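Local coordinates for protein putative ring-cleaving dioxygenase mhqO (Bacillus subtilis subsp. subtilis, PDB 3OAJ) that is a putative iron(II)-dependent extradiol ring-cleaving dioxygenase that may contribute to the breakdown of aromatic compounds, at residues E172-L177 and Q233-S238. Sequence-based numbering, arbitrary orientation.
Sequences ENIMGL and QRYIAS
Ile174, on helix 164-174, meets Tyr235 and Ile236 on helix 226-238, and the backbones stay well apart, with 8.3 Å between Ile174 CA and Ile236 CA. No hydrogen bond joins the two segments; one methyl group, CG2 of Ile174, makes the contact. CG2 lies 3.8 Å from CD1 of Ile236, a methyl-to-methyl touch, and 3.9 Å from CE2 of Tyr235. The methyl therefore meets both the end of an aliphatic side chain and an aromatic ring, and comes at the ring obliquely. In Tyr235, CG stands anti to the backbone N (chi1 -167°), which carries the ring out toward helix 164-174. Ile236 turns CG1 to the side of its backbone N, and a second bend (chi2 -56°) brings CD1 nearer to Ile174 than its CB direction alone would suggest. The buried surface is small, 134 Å² over both sides, so this is a small apolar touch between helix 164-174 and helix 226-238. The chain turns at Gly176, with its positive phi, into strand 178-183. The side chain of Ile236 is about 10 Å from that of the zinc ligand Glu266. The N-terminal segment reaches the same place: Ile174 shares a backbone hydrogen bond with Lys4, and Tyr235 touches Ala3 and stacks with His239. Ile236 also packs against Phe257 of strand 253-258. Both helices belong to the second vicinal oxygen chelate (VOC) domain, each preceding the outermost strand of a different sheet, 178-183 or 247-248, so the touch joins its two βαβββ modules on the periphery.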
# COMPACT_ATOMS: atom_id res chain seq x y z
N GLU A 172 10.24 12.51 11.04
CA GLU A 172 11.68 12.72 11.21
C GLU A 172 12.15 12.35 12.62
O GLU A 172 13.12 11.60 12.79
CB GLU A 172 12.05 14.17 10.91
CG GLU A 172 13.56 14.39 10.87
CD GLU A 172 13.96 15.79 10.44
OE1 GLU A 172 13.08 16.55 9.96
OE2 GLU A 172 15.15 16.13 10.57
N ASN A 173 11.46 12.87 13.62
CA ASN A 173 11.99 12.88 14.97
C ASN A 173 11.51 11.75 15.87
O ASN A 173 12.16 11.43 16.86
CB ASN A 173 11.78 14.27 15.60
CG ASN A 173 12.36 15.37 14.74
OD1 ASN A 173 13.50 15.27 14.27
ND2 ASN A 173 11.57 16.41 14.49
N ILE A 174 10.39 11.13 15.50
CA ILE A 174 9.89 9.95 16.21
C ILE A 174 10.13 8.68 15.41
O ILE A 174 10.54 7.66 15.95
CB ILE A 174 8.39 10.09 16.56
CG1 ILE A 174 8.22 11.16 17.65
CG2 ILE A 174 7.78 8.74 17.00
CD1 ILE A 174 6.89 11.14 18.35
N MET A 175 9.86 8.74 14.11
CA MET A 175 9.92 7.54 13.29
C MET A 175 11.27 7.33 12.62
O MET A 175 11.48 6.30 11.97
CB MET A 175 8.78 7.53 12.27
CG MET A 175 7.44 7.32 12.94
SD MET A 175 6.06 7.53 11.80
CE MET A 175 6.25 6.13 10.70
N GLY A 176 12.17 8.29 12.76
CA GLY A 176 13.55 8.11 12.32
C GLY A 176 13.84 8.22 10.83
O GLY A 176 14.92 7.82 10.38
N LEU A 177 12.91 8.77 10.06
CA LEU A 177 13.18 9.03 8.65
C LEU A 177 14.13 10.23 8.51
O LEU A 177 14.10 11.16 9.31
CB LEU A 177 11.90 9.26 7.83
CG LEU A 177 11.04 8.02 7.54
CD1 LEU A 177 10.16 7.62 8.71
CD2 LEU A 177 10.18 8.25 6.30
N GLN A 233 4.69 0.20 20.18
CA GLN A 233 3.43 0.50 20.87
C GLN A 233 3.66 1.34 22.13
O GLN A 233 2.92 2.33 22.39
CB GLN A 233 2.68 -0.78 21.24
CG GLN A 233 1.31 -0.57 21.85
CD GLN A 233 0.77 -1.88 22.38
OE1 GLN A 233 1.30 -2.44 23.34
NE2 GLN A 233 -0.27 -2.39 21.74
N ARG A 234 4.65 0.92 22.92
CA ARG A 234 4.99 1.62 24.15
C ARG A 234 5.47 3.05 23.86
O ARG A 234 5.04 4.00 24.53
CB ARG A 234 6.05 0.84 24.95
CG ARG A 234 5.56 -0.55 25.41
CD ARG A 234 6.48 -1.24 26.43
NE ARG A 234 7.89 -1.19 26.07
CZ ARG A 234 8.55 -2.11 25.37
NH1 ARG A 234 7.93 -3.22 24.95
NH2 ARG A 234 9.84 -1.92 25.10
N TYR A 235 6.32 3.18 22.85
CA TYR A 235 6.88 4.49 22.51
C TYR A 235 5.83 5.45 21.95
O TYR A 235 5.74 6.59 22.40
CB TYR A 235 8.06 4.37 21.53
CG TYR A 235 8.82 5.69 21.44
CD1 TYR A 235 9.92 5.93 22.26
CD2 TYR A 235 8.38 6.72 20.61
CE1 TYR A 235 10.60 7.16 22.22
CE2 TYR A 235 9.04 7.94 20.56
CZ TYR A 235 10.14 8.15 21.37
OH TYR A 235 10.78 9.37 21.32
N ILE A 236 5.06 5.00 20.97
CA ILE A 236 4.03 5.85 20.36
C ILE A 236 3.02 6.34 21.40
O ILE A 236 2.66 7.52 21.42
CB ILE A 236 3.34 5.13 19.18
CG1 ILE A 236 4.36 4.88 18.06
CG2 ILE A 236 2.13 5.93 18.68
CD1 ILE A 236 5.09 6.16 17.54
N ALA A 237 2.57 5.43 22.28
CA ALA A 237 1.56 5.76 23.30
C ALA A 237 2.05 6.76 24.32
O ALA A 237 1.25 7.51 24.90
CB ALA A 237 1.10 4.51 24.02
N SER A 238 3.35 6.75 24.57
CA SER A 238 3.92 7.63 25.56
C SER A 238 4.36 8.95 24.94
O SER A 238 4.74 9.89 25.66
CB SER A 238 5.06 6.93 26.30
OG SER A 238 6.08 6.53 25.43